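Local structure of type II restriction enzyme MspI (Moraxella sp., 1SA3) at residues E130-T138 with K148-N156; R179-T188 with I222-I230. The protein recognises the double-stranded DNA sequence 5'-CCGG-3' and cleaves it after the first cytosine, leaving fragments with terminal 5'-phosphates. All coordinates share one frame; numbering follows the deposited sequence.

Contact 1 of 2, residues E130-T138 with K148-N156; sequences EYDVETICT and KELIRKHQN. With nucleotides of chain A.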
loop_
_atom_site.group_PDB
_atom_site.type_symbol
_atom_site.label_atom_id
_atom_site.label_comp_id
_atom_site.label_asym_id
_atom_site.label_seq_id
_atom_site.Cartn_x
_atom_site.Cartn_y
_atom_site.Cartn_z
ATOM N N GLU E 130 0.196 6.527 9.539
ATOM C CA GLU E 130 0.664 7.166 10.757
ATOM C C GLU E 130 -0.277 6.729 11.879
ATOM O O GLU E 130 -1.492 6.623 11.679
ATOM C CB GLU E 130 0.676 8.693 10.609
ATOM C CG GLU E 130 -0.658 9.331 10.266
ATOM C CD GLU E 130 -0.564 10.845 10.252
ATOM O OE1 GLU E 130 0.217 11.396 9.443
ATOM O OE2 GLU E 130 -1.266 11.484 11.059
ATOM N N TYR E 131 0.288 6.448 13.051
ATOM C CA TYR E 131 -0.529 5.995 14.170
ATOM C C TYR E 131 0.064 6.388 15.508
ATOM O O TYR E 131 1.256 6.653 15.616
ATOM C CB TYR E 131 -0.636 4.464 14.198
ATOM C CG TYR E 131 -1.055 3.759 12.927
ATOM C CD1 TYR E 131 -0.118 3.074 12.157
ATOM C CD2 TYR E 131 -2.393 3.702 12.542
ATOM C CE1 TYR E 131 -0.494 2.342 11.044
ATOM C CE2 TYR E 131 -2.784 2.965 11.416
ATOM C CZ TYR E 131 -1.827 2.291 10.680
ATOM O OH TYR E 131 -2.188 1.560 9.577
ATOM N N ASP E 132 -0.780 6.393 16.537
ATOM C CA ASP E 132 -0.301 6.660 17.878
ATOM C C ASP E 132 0.132 5.286 18.391
ATOM O O ASP E 132 -0.427 4.267 17.991
ATOM C CB ASP E 132 -1.416 7.193 18.771
ATOM C CG ASP E 132 -0.967 7.340 20.201
ATOM O OD1 ASP E 132 -0.140 8.237 20.469
ATOM O OD2 ASP E 132 -1.423 6.544 21.054
ATOM N N VAL E 133 1.116 5.261 19.281
ATOM C CA VAL E 133 1.616 4.011 19.829
ATOM C C VAL E 133 0.525 3.098 20.393
ATOM O O VAL E 133 0.545 1.893 20.162
ATOM C CB VAL E 133 2.665 4.296 20.935
ATOM C CG1 VAL E 133 2.016 5.082 22.071
ATOM C CG2 VAL E 133 3.259 2.993 21.448
ATOM N N GLU E 134 -0.431 3.655 21.127
ATOM C CA GLU E 134 -1.485 2.827 21.726
ATOM C C GLU E 134 -2.344 2.129 20.671
ATOM O O GLU E 134 -2.799 0.998 20.865
ATOM C CB GLU E 134 -2.373 3.683 22.636
ATOM C CG GLU E 134 -1.663 4.280 23.855
ATOM C CD GLU E 134 -1.236 3.231 24.874
ATOM O OE1 GLU E 134 -1.718 2.080 24.795
ATOM O OE2 GLU E 134 -0.422 3.560 25.760
ATOM N N THR E 135 -2.566 2.809 19.555
ATOM C CA THR E 135 -3.368 2.256 18.475
ATOM C C THR E 135 -2.647 1.056 17.867
ATOM O O THR E 135 -3.258 0.020 17.595
ATOM C CB THR E 135 -3.612 3.321 17.401
ATOM O OG1 THR E 135 -4.210 4.466 18.017
ATOM C CG2 THR E 135 -4.541 2.801 16.308
ATOM N N ILE E 136 -1.342 1.199 17.656
ATOM C CA ILE E 136 -0.532 0.123 17.094
ATOM C C ILE E 136 -0.528 -1.093 18.028
ATOM O O ILE E 136 -0.799 -2.226 17.612
ATOM C CB ILE E 136 0.928 0.572 16.914
ATOM C CG1 ILE E 136 0.985 1.792 15.994
ATOM C CG2 ILE E 136 1.757 -0.577 16.375
ATOM C CD1 ILE E 136 2.341 2.474 15.952
ATOM N N CYS E 137 -0.203 -0.851 19.293
ATOM C CA CYS E 137 -0.143 -1.925 20.270
ATOM C C CYS E 137 -1.477 -2.655 20.367
ATOM O O CYS E 137 -1.511 -3.881 20.455
ATOM C CB CYS E 137 0.288 -1.364 21.633
ATOM S SG CYS E 137 2.044 -0.878 21.661
ATOM N N THR E 138 -2.572 -1.906 20.318
ATOM C CA THR E 138 -3.901 -2.501 20.388
ATOM C C THR E 138 -4.166 -3.376 19.158
ATOM O O THR E 138 -4.665 -4.498 19.281
ATOM C CB THR E 138 -4.970 -1.404 20.514
ATOM O OG1 THR E 138 -4.833 -0.768 21.791
ATOM C CG2 THR E 138 -6.362 -1.979 20.389
ATOM N N LYS E 148 6.119 -1.814 24.678
ATOM C CA LYS E 148 5.294 -0.636 24.427
ATOM C C LYS E 148 6.050 0.663 24.716
ATOM O O LYS E 148 5.970 1.615 23.945
ATOM C CB LYS E 148 4.007 -0.663 25.259
ATOM C CG LYS E 148 3.185 0.632 25.136
ATOM C CD LYS E 148 1.874 0.593 25.909
ATOM C CE LYS E 148 0.923 -0.461 25.351
ATOM N NZ LYS E 148 -0.412 -0.411 26.006
ATOM N N GLU E 149 6.783 0.706 25.823
ATOM C CA GLU E 149 7.523 1.914 26.173
ATOM C C GLU E 149 8.658 2.267 25.216
ATOM O O GLU E 149 8.923 3.447 24.997
ATOM C CB GLU E 149 8.059 1.821 27.604
ATOM C CG GLU E 149 6.964 1.826 28.655
ATOM C CD GLU E 149 5.960 2.954 28.465
ATOM O OE1 GLU E 149 6.388 4.106 28.249
ATOM O OE2 GLU E 149 4.740 2.697 28.544
ATOM N N LEU E 150 9.328 1.271 24.643
ATOM C CA LEU E 150 10.410 1.558 23.706
ATOM C C LEU E 150 9.780 2.134 22.437
ATOM O O LEU E 150 10.312 3.069 21.825
ATOM C CB LEU E 150 11.212 0.287 23.397
ATOM C CG LEU E 150 12.123 -0.197 24.540
ATOM C CD1 LEU E 150 12.643 -1.601 24.250
ATOM C CD2 LEU E 150 13.282 0.774 24.716
ATOM N N ILE E 151 8.634 1.584 22.050
ATOM C CA ILE E 151 7.943 2.104 20.880
ATOM C C ILE E 151 7.502 3.535 21.194
ATOM O O ILE E 151 7.649 4.436 20.364
ATOM C CB ILE E 151 6.710 1.251 20.510
ATOM C CG1 ILE E 151 7.164 -0.154 20.102
ATOM C CG2 ILE E 151 5.939 1.924 19.361
ATOM C CD1 ILE E 151 6.024 -1.149 19.880
ATOM N N ARG E 152 6.969 3.749 22.397
ATOM C CA ARG E 152 6.519 5.081 22.792
ATOM C C ARG E 152 7.684 6.064 22.814
ATOM O O ARG E 152 7.510 7.237 22.493
ATOM C CB ARG E 152 5.861 5.058 24.179
ATOM C CG ARG E 152 5.087 6.334 24.515
ATOM C CD ARG E 152 4.855 6.508 26.017
ATOM N NE ARG E 152 4.198 5.360 26.634
ATOM C CZ ARG E 152 2.946 4.975 26.396
ATOM N NH1 ARG E 152 2.183 5.641 25.543
ATOM N NH2 ARG E 152 2.451 3.918 27.026
ATOM N N LYS E 153 8.865 5.594 23.211
ATOM C CA LYS E 153 10.039 6.455 23.256
ATOM C C LYS E 153 10.344 6.942 21.846
ATOM O O LYS E 153 10.682 8.108 21.642
ATOM C CB LYS E 153 11.258 5.705 23.797
ATOM C CG LYS E 153 12.532 6.551 23.795
ATOM C CD LYS E 153 13.729 5.795 24.360
ATOM C CE LYS E 153 15.001 6.641 24.318
ATOM N NZ LYS E 153 14.836 7.951 25.028
ATOM N N HIS E 154 10.228 6.034 20.881
ATOM C CA HIS E 154 10.480 6.366 19.483
ATOM C C HIS E 154 9.470 7.427 19.047
ATOM O O HIS E 154 9.821 8.405 18.383
ATOM C CB HIS E 154 10.333 5.118 18.615
ATOM C CG HIS E 154 11.008 5.225 17.282
ATOM N ND1 HIS E 154 10.622 6.135 16.324
ATOM C CD2 HIS E 154 12.057 4.546 16.759
ATOM C CE1 HIS E 154 11.405 6.014 15.267
ATOM N NE2 HIS E 154 12.284 5.057 15.505
ATOM N N GLN E 155 8.209 7.235 19.426
ATOM C CA GLN E 155 7.175 8.194 19.069
ATOM C C GLN E 155 7.492 9.557 19.668
ATOM O O GLN E 155 7.461 10.572 18.972
ATOM C CB GLN E 155 5.808 7.711 19.562
ATOM C CG GLN E 155 4.685 8.746 19.459
ATOM C CD GLN E 155 3.300 8.130 19.660
ATOM O OE1 GLN E 155 2.843 7.321 18.847
ATOM N NE2 GLN E 155 2.633 8.507 20.747
ATOM N N ASN E 156 7.816 9.589 20.956
ATOM C CA ASN E 156 8.118 10.862 21.598
ATOM C C ASN E 156 9.356 11.575 21.083
ATOM O O ASN E 156 9.366 12.800 20.996
ATOM C CB ASN E 156 8.232 10.680 23.114
ATOM C CG ASN E 156 6.884 10.504 23.772
ATOM O OD1 ASN E 156 5.906 11.153 23.389
ATOM N ND2 ASN E 156 6.821 9.634 24.771
ATOM P P DC A 4 -5.385 8.857 8.263
ATOM O OP1 DC A 4 -6.418 7.818 8.082
ATOM O OP2 DC A 4 -4.145 8.537 9.016
ATOM O "O5'" DC A 4 -4.974 9.352 6.816
ATOM C "C5'" DC A 4 -5.979 9.747 5.901
ATOM C "C4'" DC A 4 -5.351 10.136 4.588
ATOM O "O4'" DC A 4 -4.696 11.419 4.752
ATOM C "C3'" DC A 4 -4.286 9.150 4.094
ATOM O "O3'" DC A 4 -4.545 8.817 2.727
ATOM C "C2'" DC A 4 -2.977 9.904 4.293
ATOM C "C1'" DC A 4 -3.394 11.370 4.209
ATOM N N1 DC A 4 -2.546 12.291 4.990
ATOM C C2 DC A 4 -2.164 13.523 4.424
ATOM O O2 DC A 4 -2.573 13.825 3.291
ATOM N N3 DC A 4 -1.357 14.348 5.127
ATOM C C4 DC A 4 -0.930 13.993 6.343
ATOM N N4 DC A 4 -0.113 14.831 6.987
ATOM C C5 DC A 4 -1.318 12.759 6.949
ATOM C C6 DC A 4 -2.119 11.949 6.246
ATOM P P DC A 3 -5.531 12.462 13.979
ATOM O OP1 DC A 3 -6.388 11.412 14.574
ATOM O OP2 DC A 3 -4.133 12.626 14.449
ATOM O "O5'" DC A 3 -5.522 12.231 12.408
ATOM C "C5'" DC A 3 -6.755 12.226 11.700
ATOM C "C4'" DC A 3 -6.516 12.054 10.221
ATOM O "O4'" DC A 3 -6.041 13.290 9.638
ATOM C "C3'" DC A 3 -5.518 10.964 9.828
ATOM O "O3'" DC A 3 -6.144 10.136 8.852
ATOM C "C2'" DC A 3 -4.331 11.741 9.265
ATOM C "C1'" DC A 3 -4.968 13.035 8.753
ATOM N N1 DC A 3 -4.105 14.236 8.762
ATOM C C2 DC A 3 -4.027 15.042 7.604
ATOM O O2 DC A 3 -4.644 14.703 6.587
ATOM N N3 DC A 3 -3.279 16.169 7.634
ATOM C C4 DC A 3 -2.624 16.505 8.747
ATOM N N4 DC A 3 -1.906 17.629 8.733
ATOM C C5 DC A 3 -2.672 15.700 9.927
ATOM C C6 DC A 3 -3.411 14.584 9.887
#

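Contact 2 of 2, residues R179-T188 with I222-I230; sequences RERFIRWCVT and IDDYVSDRI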
loop_
_atom_site.group_PDB
_atom_site.type_symbol
_atom_site.label_atom_id
_atom_site.label_comp_id
_atom_site.label_asym_id
_atom_site.label_seq_id
_atom_site.Cartn_x
_atom_site.Cartn_y
_atom_site.Cartn_z
ATOM N N ARG E 179 6.663 -9.324 14.565
ATOM C CA ARG E 179 7.034 -8.838 13.237
ATOM C C ARG E 179 5.942 -8.902 12.174
ATOM O O ARG E 179 5.572 -7.874 11.613
ATOM C CB ARG E 179 8.278 -9.576 12.740
ATOM C CG ARG E 179 9.571 -8.963 13.238
ATOM C CD ARG E 179 10.624 -10.020 13.516
ATOM N NE ARG E 179 11.207 -10.604 12.313
ATOM C CZ ARG E 179 11.232 -11.909 12.059
ATOM N NH1 ARG E 179 10.693 -12.767 12.916
ATOM N NH2 ARG E 179 11.823 -12.362 10.964
ATOM N N GLU E 180 5.432 -10.098 11.896
ATOM C CA GLU E 180 4.396 -10.280 10.879
ATOM C C GLU E 180 3.093 -9.551 11.181
ATOM O O GLU E 180 2.513 -8.915 10.297
ATOM C CB GLU E 180 4.110 -11.772 10.669
ATOM C CG GLU E 180 5.279 -12.522 10.056
ATOM C CD GLU E 180 4.887 -13.862 9.449
ATOM O OE1 GLU E 180 5.753 -14.467 8.788
ATOM O OE2 GLU E 180 3.729 -14.312 9.623
ATOM N N ARG E 181 2.622 -9.648 12.421
ATOM C CA ARG E 181 1.396 -8.966 12.805
ATOM C C ARG E 181 1.590 -7.457 12.682
ATOM O O ARG E 181 0.705 -6.750 12.208
ATOM C CB ARG E 181 1.006 -9.328 14.240
ATOM C CG ARG E 181 0.218 -10.622 14.349
ATOM C CD ARG E 181 0.086 -11.059 15.800
ATOM N NE ARG E 181 1.381 -11.441 16.361
ATOM C CZ ARG E 181 1.556 -11.859 17.611
ATOM N NH1 ARG E 181 0.518 -11.943 18.433
ATOM N NH2 ARG E 181 2.764 -12.207 18.035
ATOM N N PHE E 182 2.754 -6.972 13.107
ATOM C CA PHE E 182 3.062 -5.543 13.040
ATOM C C PHE E 182 2.977 -5.038 11.596
ATOM O O PHE E 182 2.322 -4.033 11.311
ATOM C CB PHE E 182 4.471 -5.284 13.586
ATOM C CG PHE E 182 4.772 -3.827 13.853
ATOM C CD1 PHE E 182 4.584 -3.290 15.123
ATOM C CD2 PHE E 182 5.282 -3.008 12.851
ATOM C CE1 PHE E 182 4.909 -1.957 15.400
ATOM C CE2 PHE E 182 5.609 -1.674 13.117
ATOM C CZ PHE E 182 5.422 -1.149 14.401
ATOM N N ILE E 183 3.638 -5.737 10.680
ATOM C CA ILE E 183 3.632 -5.327 9.282
ATOM C C ILE E 183 2.243 -5.409 8.663
ATOM O O ILE E 183 1.770 -4.457 8.045
ATOM C CB ILE E 183 4.582 -6.189 8.436
ATOM C CG1 ILE E 183 6.007 -6.077 8.977
ATOM C CG2 ILE E 183 4.544 -5.721 6.990
ATOM C CD1 ILE E 183 6.935 -7.163 8.495
ATOM N N ARG E 184 1.593 -6.554 8.825
ATOM C CA ARG E 184 0.263 -6.750 8.260
ATOM C C ARG E 184 -0.729 -5.721 8.800
ATOM O O ARG E 184 -1.528 -5.164 8.046
ATOM C CB ARG E 184 -0.226 -8.176 8.557
ATOM C CG ARG E 184 -1.501 -8.574 7.840
ATOM C CD ARG E 184 -1.859 -10.034 8.140
ATOM N NE ARG E 184 -0.856 -10.968 7.633
ATOM C CZ ARG E 184 -0.763 -11.368 6.370
ATOM N NH1 ARG E 184 -1.621 -10.921 5.463
ATOM N NH2 ARG E 184 0.188 -12.225 6.009
ATOM N N TRP E 185 -0.671 -5.443 10.100
ATOM C CA TRP E 185 -1.595 -4.476 10.674
ATOM C C TRP E 185 -1.316 -3.054 10.181
ATOM O O TRP E 185 -2.243 -2.294 9.909
ATOM C CB TRP E 185 -1.541 -4.506 12.202
ATOM C CG TRP E 185 -2.526 -3.571 12.810
ATOM C CD1 TRP E 185 -3.836 -3.827 13.095
ATOM C CD2 TRP E 185 -2.307 -2.195 13.130
ATOM N NE1 TRP E 185 -4.447 -2.693 13.572
ATOM C CE2 TRP E 185 -3.530 -1.676 13.603
ATOM C CE3 TRP E 185 -1.192 -1.349 13.062
ATOM C CZ2 TRP E 185 -3.675 -0.342 14.005
ATOM C CZ3 TRP E 185 -1.333 -0.025 13.460
ATOM C CH2 TRP E 185 -2.567 0.465 13.926
ATOM N N CYS E 186 -0.043 -2.696 10.062
ATOM C CA CYS E 186 0.316 -1.361 9.595
ATOM C C CYS E 186 -0.218 -1.052 8.196
ATOM O O CYS E 186 -0.682 0.060 7.945
ATOM C CB CYS E 186 1.836 -1.177 9.588
ATOM S SG CYS E 186 2.530 -0.737 11.189
ATOM N N VAL E 187 -0.148 -2.026 7.292
ATOM C CA VAL E 187 -0.618 -1.816 5.921
ATOM C C VAL E 187 -2.060 -2.234 5.642
ATOM O O VAL E 187 -2.604 -1.871 4.604
ATOM C CB VAL E 187 0.309 -2.511 4.881
ATOM C CG1 VAL E 187 1.716 -1.953 4.999
ATOM C CG2 VAL E 187 0.327 -4.029 5.088
ATOM N N THR E 188 -2.696 -2.978 6.550
ATOM C CA THR E 188 -4.083 -3.395 6.304
ATOM C C THR E 188 -5.079 -3.069 7.405
ATOM O O THR E 188 -6.288 -3.132 7.183
ATOM C CB THR E 188 -4.202 -4.915 6.082
ATOM O OG1 THR E 188 -3.946 -5.593 7.321
ATOM C CG2 THR E 188 -3.237 -5.383 5.003
ATOM N N ILE E 222 -0.753 -9.295 0.169
ATOM C CA ILE E 222 -0.242 -9.045 1.512
ATOM C C ILE E 222 0.790 -10.061 1.991
ATOM O O ILE E 222 1.804 -9.677 2.574
ATOM C CB ILE E 222 -1.395 -8.938 2.538
ATOM C CG1 ILE E 222 -2.416 -7.898 2.064
ATOM C CG2 ILE E 222 -0.854 -8.512 3.896
ATOM C CD1 ILE E 222 -1.815 -6.522 1.759
ATOM N N ASP E 223 0.547 -11.349 1.751
ATOM C CA ASP E 223 1.505 -12.370 2.178
ATOM C C ASP E 223 2.905 -12.082 1.649
ATOM O O ASP E 223 3.872 -12.087 2.411
ATOM C CB ASP E 223 1.073 -13.768 1.710
ATOM C CG ASP E 223 -0.037 -14.358 2.562
ATOM O OD1 ASP E 223 -0.425 -13.730 3.572
ATOM O OD2 ASP E 223 -0.518 -15.456 2.215
ATOM N N ASP E 224 3.014 -11.826 0.346
ATOM C CA ASP E 224 4.313 -11.554 -0.262
ATOM C C ASP E 224 4.946 -10.267 0.234
ATOM O O ASP E 224 6.167 -10.203 0.437
ATOM C CB ASP E 224 4.199 -11.515 -1.784
ATOM C CG ASP E 224 3.852 -12.866 -2.372
ATOM O OD1 ASP E 224 3.924 -13.870 -1.640
ATOM O OD2 ASP E 224 3.513 -12.930 -3.567
ATOM N N TYR E 225 4.131 -9.236 0.431
ATOM C CA TYR E 225 4.662 -7.969 0.914
ATOM C C TYR E 225 5.299 -8.198 2.285
ATOM O O TYR E 225 6.412 -7.736 2.552
ATOM C CB TYR E 225 3.546 -6.929 1.039
ATOM C CG TYR E 225 4.019 -5.607 1.607
ATOM C CD1 TYR E 225 4.649 -4.658 0.793
ATOM C CD2 TYR E 225 3.850 -5.308 2.962
ATOM C CE1 TYR E 225 5.095 -3.441 1.314
ATOM C CE2 TYR E 225 4.293 -4.094 3.491
ATOM C CZ TYR E 225 4.913 -3.167 2.665
ATOM O OH TYR E 225 5.336 -1.959 3.183
ATOM N N VAL E 226 4.582 -8.912 3.150
ATOM C CA VAL E 226 5.082 -9.205 4.492
ATOM C C VAL E 226 6.398 -9.982 4.409
ATOM O O VAL E 226 7.372 -9.638 5.074
ATOM C CB VAL E 226 4.049 -10.023 5.307
ATOM C CG1 VAL E 226 4.667 -10.495 6.632
ATOM C CG2 VAL E 226 2.815 -9.169 5.583
ATOM N N SER E 227 6.426 -11.026 3.586
ATOM C CA SER E 227 7.643 -11.818 3.423
ATOM C C SER E 227 8.799 -10.932 2.989
ATOM O O SER E 227 9.912 -11.064 3.501
ATOM C CB SER E 227 7.435 -12.921 2.384
ATOM O OG SER E 227 6.461 -13.850 2.825
ATOM N N ASP E 228 8.541 -10.029 2.046
ATOM C CA ASP E 228 9.586 -9.131 1.564
ATOM C C ASP E 228 10.127 -8.246 2.683
ATOM O O ASP E 228 11.340 -8.094 2.824
ATOM C CB ASP E 228 9.070 -8.241 0.427
ATOM C CG ASP E 228 8.751 -9.024 -0.839
ATOM O OD1 ASP E 228 9.236 -10.166 -0.986
ATOM O OD2 ASP E 228 8.021 -8.486 -1.694
ATOM N N ARG E 229 9.229 -7.655 3.467
ATOM C CA ARG E 229 9.631 -6.791 4.578
ATOM C C ARG E 229 10.399 -7.596 5.640
ATOM O O ARG E 229 11.409 -7.124 6.164
ATOM C CB ARG E 229 8.402 -6.135 5.223
ATOM C CG ARG E 229 7.599 -5.220 4.299
ATOM C CD ARG E 229 8.355 -3.942 3.947
ATOM N NE ARG E 229 9.459 -4.170 3.019
ATOM C CZ ARG E 229 9.310 -4.489 1.737
ATOM N NH1 ARG E 229 8.097 -4.623 1.218
ATOM N NH2 ARG E 229 10.375 -4.670 0.968
ATOM N N ILE E 230 9.914 -8.799 5.952
ATOM C CA ILE E 230 10.564 -9.673 6.944
ATOM C C ILE E 230 11.987 -9.995 6.500
ATOM O O ILE E 230 12.916 -9.987 7.308
ATOM C CB ILE E 230 9.807 -11.021 7.126
ATOM C CG1 ILE E 230 8.452 -10.786 7.794
ATOM C CG2 ILE E 230 10.648 -11.992 7.966
ATOM C CD1 ILE E 230 8.544 -10.277 9.211
HETATM O O HOH W 1 12.808 -9.745 10.410
#

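Contact 1 of 2, residues E130-T138 with K148-N156
Gln155 reaches from helix 146-157 to the start of helix 133-140 and grips it with both ends of its amide. Its CG stands anti to the backbone N (chi1 170°) and the chain runs on extended, carrying the amide to the other helix's first turn. CB and CG serve as the stalk; CD lies beside the backbone N of Val133. OE1 accepts from Val133 N at 2.7 Å, the donor tilted somewhat from the carbonyl plane, and NE2 gives a hydrogen to Asp132 OD1 at 2.8 Å, meeting it from above the carboxylate plane. The other oxygen of Asp132, OD2, takes Glu134 N as the N-cap bond of the helix, so amide and cap together secure its start. Val133 is a knob in a hole formed by Lys148, Ile151, Arg152 and Gln155: its CG2 rests on Ile151 CG2 at 3.6 Å, while CG1 lies obliquely against Arg152 NH1 at 3.5 Å. Glu134 divides its carboxylate. OE1 receives Lys148 NZ at 3.1 Å on the syn side; OE2 meets Arg152 NH2 at 3.2 Å, in the guanidinium plane. Glu149 holds the same guanidinium side-on through NE and NH2, and the strongest polar partner of Lys148 NZ is Asp144, by salt bridge. The segments 133-138 and 148-156 run roughly antiparallel, 145° between their directions. Strand 258-261 packs against the pair through Met258, which touches Ile151 and Gln155, and helix 165-175 backs Ile151; strand 127-131 brings Glu130 OE1 to 3.2 Å from C5 of DC4 of chain A, with Lys257 salt-bridged to its OE2.

Contact 2 of 2, residues R179-T188 with I222-I230
Ile183 pushes its side chain into a hole formed by Tyr225, Val226, Arg229 and Ile230, a knobs-into-holes fit between helices 179-188 and 222-234. Its two branches part: CD1 meets Ile230 CD1 at 3.6 Å and Arg229 CB, whereas CG2 lies against Tyr225 CE2 at 3.9 Å and Val226 CG2. One turn on, Val187 CG1 touches the same Tyr225 CE2 at 3.7 Å, approaching the ring obliquely. Thr188 CG2 packs on Ile222 CD1 at the end of the row.

Arg184 flanks this apolar strip. With CG turned beside the carbonyl carbon (chi1 -171°) and a bend at chi3, the chain passes Ile222 and brings NH2 to Asp223 OD1, a salt bridge of 2.9 Å that uses the anti side of the carboxylate. The guanidinium and carboxylate planes are almost perpendicular, 87° apart, and Val226 CG2 sits over one guanidinium face, toward its rim.

Segments 179-188 and 222-230 cross with 126° between their directions, joined in sequence through strands 203-210 and 213-221, neighbours in the mixed sheet of this PDDEXK-clan nuclease. At the opposite end of the interface Ile230 CD1 lies over one face of the Arg179 guanidinium, toward its rim, and Ile230 CG2 meets Arg179 NH2. A water links the two residues, accepting from Arg179 NE at 2.6 Å and donating to Ile230 O at 3.1 Å.

Further out, Glu176 forms a salt bridge with Arg179 NH1, and Lys193 with Asp223 OD2. Arg229 CG lies over one face of the Tyr225 ring, toward its rim; the Tyr225 hydroxyl is hydrogen-bonded to the C-terminal carboxylate of Gly262, and the side chain also touches Leu204 and Arg206 of strand 203-210.

Contact 1 closes before contact 2 opens along the chain, and their centres lie about 18 Å apart. Helix 179-188 connects them: its Phe182 and Trp185 pack against Ile136 of helix 133-140, and Tyr131 OH reaches Cys186 O at 2.7 Å, a probable hydrogen bond, while another side of the helix carries contact 2. The two contacts answer to different sheets. Strand 127-131, an edge strand of the three-stranded antiparallel sheet, leads into contact 1, whereas strand 213-221, an edge of the five-stranded mixed sheet, leads into helix 222-234. Helix 179-188 thus joins the element bringing Glu130 to the DNA with helix 222-234; strand 77-84, the mixed sheet's far edge, ends in Asp84 of the sodium site.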